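Local structure of extracellular solute-binding protein family 1 (4OVJ) at residues S122-D126 and G127-G131; T234-S237 and L238-Q241; Q382-A385 and N386-A390. The protein probably serves as the extracytoplasmic receptor of an ABC importer, binding a solute outside the membrane and delivering it to the transporter. One frame throughout, in Å; residues are numbered along the deposited sequence. Where two conformers were deposited one is given.

Contact 1: S122-D126 and G127-G131; sequences SGYID and GGLYG
Y124 lies against L129 across a tight turn, and its side chain can be followed outward from the backbone. CB and CG start beside the carbonyl oxygen of G128, and CD2 comes closer still, 3.3 Å from G128 O. On the other branch CD1 meets the methyl CD1 of L129 at 3.8 Å. Further out, CE2 brings the ring edge, near its plane, to the carbonyl oxygen of G127, while CE1 and CZ pass beneath L129 CB. That carbon stands over one ring face, 4.0 Å from the centroid and 17° off the normal, a CH-pi contact displaced toward the rim.

Strands 124-125 and 128-144 form a beta hairpin with a two-residue loop, a type I' turn from I125 to G128 with D126 and G127 at its corners. Y124 and L129 are its antiparallel non-hydrogen-bonded pair; I125 and G128 are the hydrogen-bonded one, with I125 N to G128 O at 2.9 Å and G128 N returning to I125 O at 3.0 Å. Y130 N adds a nearly straight bond to G123 O, 170° at the hydrogen. Replacing Y124 by an alanine would probably leave L129 CB without its aromatic partner and open a gap beside the G127 and G128 carbonyls.

On the reverse face, I125 CB rests 3.8 Å from Y130 CD2. The Y130 ring, with CG anti to its own carbonyl carbon (chi1 -64°), turns its edge in plane to I125 O. Helix 92-98 packs on this face, A96 touching both I125 and Y130.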
loop_
_atom_site.group_PDB
_atom_site.type_symbol
_atom_site.label_atom_id
_atom_site.label_comp_id
_atom_site.label_asym_id
_atom_site.label_seq_id
_atom_site.Cartn_x
_atom_site.Cartn_y
_atom_site.Cartn_z
ATOM N N SER A 122 -7.411 8.107 5.972
ATOM C CA SER A 122 -7.068 6.822 6.600
ATOM C C SER A 122 -6.733 6.945 8.099
ATOM O O SER A 122 -6.822 5.969 8.828
ATOM C CB SER A 122 -5.943 6.107 5.842
ATOM O OG SER A 122 -4.703 6.753 5.986
ATOM N N GLY A 123 -6.370 8.143 8.553
ATOM C CA GLY A 123 -6.062 8.377 9.965
ATOM C C GLY A 123 -7.244 8.892 10.771
ATOM O O GLY A 123 -7.106 9.157 11.962
ATOM N N TYR A 124 -8.403 9.046 10.124
ATOM C CA TYR A 124 -9.601 9.569 10.786
ATOM C C TYR A 124 -10.393 8.459 11.471
ATOM O O TYR A 124 -10.560 7.360 10.935
ATOM C CB TYR A 124 -10.514 10.332 9.814
ATOM C CG TYR A 124 -10.227 11.804 9.698
ATOM C CD1 TYR A 124 -9.185 12.272 8.915
ATOM C CD2 TYR A 124 -11.018 12.743 10.370
ATOM C CE1 TYR A 124 -8.926 13.625 8.801
ATOM C CE2 TYR A 124 -10.767 14.100 10.262
ATOM C CZ TYR A 124 -9.720 14.537 9.473
ATOM O OH TYR A 124 -9.459 15.878 9.369
ATOM N N ILE A 125 -10.859 8.762 12.673
ATOM C CA ILE A 125 -11.793 7.906 13.395
ATOM C C ILE A 125 -12.865 8.855 13.938
ATOM O O ILE A 125 -12.547 9.816 14.628
ATOM C CB ILE A 125 -11.104 7.156 14.555
ATOM C CG1 ILE A 125 -9.946 6.263 14.064
ATOM C CG2 ILE A 125 -12.112 6.312 15.326
ATOM C CD1 ILE A 125 -10.377 5.044 13.270
ATOM N N ASP A 126 -14.127 8.614 13.595
ATOM C CA ASP A 126 -15.243 9.430 14.114
ATOM C C ASP A 126 -14.967 10.939 14.144
ATOM O O ASP A 126 -15.154 11.592 15.180
ATOM C CB ASP A 126 -15.610 8.967 15.528
ATOM C CG ASP A 126 -16.077 7.525 15.575
ATOM O OD1 ASP A 126 -16.582 7.018 14.551
ATOM O OD2 ASP A 126 -15.940 6.903 16.651
ATOM N N GLY A 127 -14.496 11.477 13.023
ATOM C CA GLY A 127 -14.328 12.922 12.861
ATOM C C GLY A 127 -13.029 13.523 13.372
ATOM O O GLY A 127 -12.754 14.696 13.126
ATOM N N GLY A 128 -12.230 12.737 14.086
ATOM C CA GLY A 128 -10.936 13.204 14.589
ATOM C C GLY A 128 -9.830 12.569 13.775
ATOM O O GLY A 128 -10.012 11.470 13.228
ATOM N N LEU A 129 -8.689 13.251 13.698
ATOM C CA LEU A 129 -7.518 12.731 12.984
ATOM C C LEU A 129 -6.518 12.227 14.018
ATOM O O LEU A 129 -5.939 13.011 14.753
ATOM C CB LEU A 129 -6.893 13.834 12.129
ATOM C CG LEU A 129 -5.570 13.521 11.437
ATOM C CD1 LEU A 129 -5.731 12.396 10.433
ATOM C CD2 LEU A 129 -5.001 14.777 10.784
ATOM N N TYR A 130 -6.303 10.921 14.070
ATOM C CA TYR A 130 -5.506 10.334 15.152
ATOM C C TYR A 130 -4.150 9.768 14.753
ATOM O O TYR A 130 -3.376 9.328 15.601
ATOM C CB TYR A 130 -6.354 9.299 15.888
ATOM C CG TYR A 130 -7.530 9.971 16.558
ATOM C CD1 TYR A 130 -7.355 10.724 17.713
ATOM C CD2 TYR A 130 -8.807 9.875 16.021
ATOM C CE1 TYR A 130 -8.417 11.345 18.332
ATOM C CE2 TYR A 130 -9.880 10.497 16.629
ATOM C CZ TYR A 130 -9.683 11.231 17.785
ATOM O OH TYR A 130 -10.748 11.847 18.381
ATOM N N GLY A 131 -3.867 9.785 13.467
ATOM C CA GLY A 131 -2.569 9.382 12.966
ATOM C C GLY A 131 -2.375 9.962 11.587
ATOM O O GLY A 131 -3.330 10.149 10.850
#

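Contact 2: T234-S237 and L238-Q241; sequences TVTS and LIKQ
T234 meets L238 through its carbonyl oxygen, T234 O, which lies 3.6 Å from L238 CG, with the methyl CD1 alongside. One residue on, V235 O accepts L238 N at 3.1 Å. The N-H stands above the carbonyl plane and the bond is bent to 149° at the hydrogen. L238 CB sits against the same V235 O at 3.4 Å; with CG anti to the carbonyl carbon of L238 (chi1 -58°), the side chain runs back along the end of the helix beside the T234 and V235 carbonyl oxygens.

T236 O has two polar partners. It takes I239 N at 3.1 Å, closing a type I beta turn from T236 to I239, and also a water at 2.6 Å; that water reaches weakly to I239 O. The I239 side chain folds over the same oxygen, with I239 CG1 3.4 Å from T236 O and CD1 a little farther, against T236 CA. S237 and L238 are the corner residues of the turn, and S237 OG makes a weak hydrogen bond back to G233 O. Together the two i to i+3 bonds lead the chain out of the short helix into the loop that runs on to strand 256-260.

Outside the turn, K240 N is bonded to T246 OG1 in that loop and I239 touches P248, while V235 leans on W177. Helix 377-392 also approaches, with Q392 against T236 and Q389 against S237.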
loop_
_atom_site.group_PDB
_atom_site.type_symbol
_atom_site.label_atom_id
_atom_site.label_comp_id
_atom_site.label_asym_id
_atom_site.label_seq_id
_atom_site.Cartn_x
_atom_site.Cartn_y
_atom_site.Cartn_z
ATOM N N THR A 234 -0.758 -23.438 -14.527
ATOM C CA THR A 234 0.379 -24.257 -14.135
ATOM C C THR A 234 1.664 -23.439 -14.004
ATOM O O THR A 234 2.526 -23.767 -13.194
ATOM C CB THR A 234 0.584 -25.401 -15.142
ATOM O OG1 THR A 234 0.567 -24.870 -16.474
ATOM C CG2 THR A 234 -0.526 -26.429 -14.994
ATOM N N VAL A 235 1.793 -22.381 -14.800
ATOM C CA VAL A 235 2.923 -21.466 -14.695
ATOM C C VAL A 235 2.724 -20.516 -13.515
ATOM O O VAL A 235 3.613 -20.327 -12.694
ATOM C CB VAL A 235 3.136 -20.708 -16.025
ATOM C CG1 VAL A 235 4.173 -19.592 -15.873
ATOM C CG2 VAL A 235 3.560 -21.693 -17.108
ATOM N N THR A 236 1.532 -19.948 -13.412
ATOM C CA THR A 236 1.212 -19.023 -12.327
ATOM C C THR A 236 1.394 -19.658 -10.965
ATOM O O THR A 236 1.846 -19.000 -10.031
ATOM C CB THR A 236 -0.213 -18.490 -12.521
ATOM O OG1 THR A 236 -0.236 -17.799 -13.771
ATOM C CG2 THR A 236 -0.644 -17.569 -11.403
ATOM N N SER A 237 1.073 -20.949 -10.865
ATOM C CA SER A 237 1.165 -21.666 -9.594
ATOM C C SER A 237 2.590 -21.745 -9.046
ATOM O O SER A 237 2.768 -21.924 -7.852
ATOM C CB SER A 237 0.594 -23.078 -9.722
ATOM O OG SER A 237 1.287 -23.819 -10.704
ATOM N N LEU A 238 3.591 -21.620 -9.914
ATOM C CA LEU A 238 4.997 -21.668 -9.503
ATOM C C LEU A 238 5.485 -20.363 -8.891
ATOM O O LEU A 238 6.536 -20.324 -8.278
ATOM C CB LEU A 238 5.886 -21.985 -10.710
ATOM C CG LEU A 238 5.609 -23.287 -11.451
ATOM C CD1 LEU A 238 6.309 -23.314 -12.800
ATOM C CD2 LEU A 238 6.038 -24.456 -10.601
ATOM N N ILE A 239 4.745 -19.277 -9.069
ATOM C CA ILE A 239 5.224 -17.982 -8.607
ATOM C C ILE A 239 5.147 -17.886 -7.087
ATOM O O ILE A 239 4.061 -17.948 -6.519
ATOM C CB ILE A 239 4.407 -16.828 -9.206
ATOM C CG1 ILE A 239 4.449 -16.864 -10.729
ATOM C CG2 ILE A 239 4.944 -15.489 -8.710
ATOM C CD1 ILE A 239 3.446 -15.920 -11.378
ATOM N N LYS A 240 6.292 -17.701 -6.441
ATOM C CA LYS A 240 6.344 -17.570 -4.975
ATOM C C LYS A 240 5.988 -16.162 -4.502
ATOM O O LYS A 240 5.234 -15.996 -3.567
ATOM C CB LYS A 240 7.728 -17.967 -4.466
ATOM C CG LYS A 240 8.075 -19.418 -4.743
ATOM C CD LYS A 240 9.482 -19.746 -4.261
ATOM C CE LYS A 240 10.012 -21.068 -4.824
ATOM N NZ LYS A 240 11.485 -21.082 -4.667
ATOM N N GLN A 241 6.555 -15.152 -5.146
ATOM C CA GLN A 241 6.303 -13.753 -4.802
ATOM C C GLN A 241 6.631 -12.914 -6.016
ATOM O O GLN A 241 7.458 -13.297 -6.836
ATOM C CB GLN A 241 7.187 -13.328 -3.615
ATOM C CG GLN A 241 6.955 -11.906 -3.094
ATOM C CD GLN A 241 5.701 -11.785 -2.246
ATOM O OE1 GLN A 241 4.746 -11.090 -2.614
ATOM N NE2 GLN A 241 5.692 -12.470 -1.102
HETATM O O HOH W 1 0.914 -18.137 -7.742
#

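Contact 3: Q382-A385 and N386-A390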
loop_
_atom_site.group_PDB
_atom_site.type_symbol
_atom_site.label_atom_id
_atom_site.label_comp_id
_atom_site.label_asym_id
_atom_site.label_seq_id
_atom_site.Cartn_x
_atom_site.Cartn_y
_atom_site.Cartn_z
ATOM N N GLN A 382 -6.187 -16.487 1.576
ATOM C CA GLN A 382 -5.638 -17.769 1.150
ATOM C C GLN A 382 -6.695 -18.599 0.427
ATOM O O GLN A 382 -6.394 -19.193 -0.607
ATOM C CB GLN A 382 -5.012 -18.545 2.323
ATOM C CG GLN A 382 -4.263 -19.802 1.899
ATOM C CD GLN A 382 -3.128 -19.516 0.918
ATOM O OE1 GLN A 382 -2.167 -18.834 1.259
ATOM N NE2 GLN A 382 -3.236 -20.038 -0.304
ATOM N N ASP A 383 -7.921 -18.639 0.961
ATOM C CA ASP A 383 -9.026 -19.349 0.300
ATOM C C ASP A 383 -9.291 -18.775 -1.094
ATOM O O ASP A 383 -9.574 -19.517 -2.032
ATOM C CB ASP A 383 -10.325 -19.305 1.119
ATOM C CG ASP A 383 -10.215 -20.023 2.457
ATOM O OD1 ASP A 383 -9.355 -20.927 2.595
ATOM O OD2 ASP A 383 -11.006 -19.688 3.378
ATOM N N PHE A 384 -9.204 -17.452 -1.230
ATOM C CA PHE A 384 -9.407 -16.827 -2.530
ATOM C C PHE A 384 -8.347 -17.285 -3.515
ATOM O O PHE A 384 -8.658 -17.701 -4.639
ATOM C CB PHE A 384 -9.403 -15.314 -2.397
ATOM C CG PHE A 384 -9.805 -14.594 -3.653
ATOM C CD1 PHE A 384 -11.138 -14.434 -3.970
ATOM C CD2 PHE A 384 -8.845 -14.090 -4.519
ATOM C CE1 PHE A 384 -11.523 -13.759 -5.117
ATOM C CE2 PHE A 384 -9.217 -13.418 -5.669
ATOM C CZ PHE A 384 -10.553 -13.250 -5.971
ATOM N N ALA A 385 -7.096 -17.225 -3.088
ATOM C CA ALA A 385 -5.982 -17.665 -3.930
ATOM C C ALA A 385 -6.169 -19.127 -4.364
ATOM O O ALA A 385 -5.941 -19.479 -5.514
ATOM C CB ALA A 385 -4.671 -17.486 -3.192
ATOM N N ASN A 386 -6.628 -19.968 -3.450
ATOM C CA ASN A 386 -6.839 -21.379 -3.774
ATOM C C ASN A 386 -7.970 -21.549 -4.795
ATOM O O ASN A 386 -7.879 -22.371 -5.715
ATOM C CB ASN A 386 -7.123 -22.174 -2.500
ATOM C CG ASN A 386 -5.907 -22.280 -1.587
ATOM O OD1 ASN A 386 -4.786 -21.974 -1.976
ATOM N ND2 ASN A 386 -6.131 -22.722 -0.365
HETATM N N MSE A 387 -9.027 -20.746 -4.654
HETATM C CA MSE A 387 -10.132 -20.779 -5.614
HETATM C C MSE A 387 -9.660 -20.292 -6.959
HETATM O O MSE A 387 -9.992 -20.880 -7.990
HETATM C CB MSE A 387 -11.307 -19.961 -5.108
HETATM C CG MSE A 387 -12.486 -20.030 -6.062
HETATM SE SE MSE A 387 -12.387 -18.564 -7.394
HETATM C CE MSE A 387 -12.745 -17.115 -6.161
ATOM N N VAL A 388 -8.891 -19.210 -6.969
ATOM C CA VAL A 388 -8.367 -18.663 -8.218
ATOM C C VAL A 388 -7.523 -19.716 -8.921
ATOM O O VAL A 388 -7.653 -19.920 -10.124
ATOM C CB VAL A 388 -7.547 -17.378 -7.980
ATOM C CG1 VAL A 388 -6.697 -17.028 -9.197
ATOM C CG2 VAL A 388 -8.488 -16.239 -7.628
ATOM N N GLN A 389 -6.667 -20.388 -8.158
ATOM C CA GLN A 389 -5.829 -21.453 -8.699
ATOM C C GLN A 389 -6.677 -22.585 -9.302
ATOM O O GLN A 389 -6.369 -23.069 -10.389
ATOM C CB GLN A 389 -4.889 -21.978 -7.608
ATOM C CG GLN A 389 -3.929 -23.071 -8.047
ATOM C CD GLN A 389 -2.969 -23.462 -6.938
ATOM O OE1 GLN A 389 -3.178 -23.125 -5.771
ATOM N NE2 GLN A 389 -1.909 -24.171 -7.294
ATOM N N ALA A 390 -7.751 -22.983 -8.614
ATOM C CA ALA A 390 -8.679 -24.013 -9.134
ATOM C C ALA A 390 -9.347 -23.604 -10.438
ATOM O O ALA A 390 -9.496 -24.414 -11.347
ATOM C CB ALA A 390 -9.742 -24.361 -8.098
HETATM O O HOH W 2 -9.213 -22.918 0.651
#
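Q382 and N386 join their side-chain amides one helical turn apart: Q382 NE2 gives a hydrogen bond to N386 OD1 at 3.0 Å. The acceptor lies in the amide plane of Q382, but the donor stands above the carbonyl plane of N386, the two amides being turned 42° against each other. A bend at chi2 (59°) brings the glutamine amide round to its partner. The ND2 of N386 gives a longer bond to a water, which in turn donates to D383 OD1, so both ends of the asparagine amide are engaged.

This is a plain alpha-helical stretch of helix 377-392, the i to i+4 bonds running from N386 N to Q382 O through Q389 N to A385 O; the shortest of them, V388 N to F384 O, measures 2.8 Å.

On the buried side F384 touches two successors. Its CE1 meets the terminal methyl CE of M387, a selenomethionine, at 3.7 Å, and F384 CE2, on the other side of the ring, meets V388 CG2 at 3.5 Å; both methyls approach the ring obliquely. The same CG2 sits 3.3 Å from F384 O.

Beyond these, F405 of helix 398-414 meets the F384 ring edge-to-face, and the W185 ring meets it with the planes about 50° apart. L214 of helix 211-226 packs against both F384 and M387. On the polar side, in the conformer given, Q389 NE2 is hydrogen-bonded to Y393 OH.

In the fold
Contacts 2 and 3 are neighbours although far apart in sequence: their centres lie 13 Å apart, on the same side of the chain's centre, and in the conformer given S237 CB packs against Q389 NE2 at 3.7 Å. Helix 377-392 thus packs against the end of helix 233-236, where contact 2 turns the chain into its loop; Q392 against T236 adds to this. Contact 1 stands well apart, its centre 39 Å from that of contact 2 and 34 Å from that of contact 3, with nearest atoms about 22 and 23 Å away. It and contact 2 lie on opposite sides of the chain's centre, consistent with the two-lobed build of periplasmic-binding-protein-like receptors.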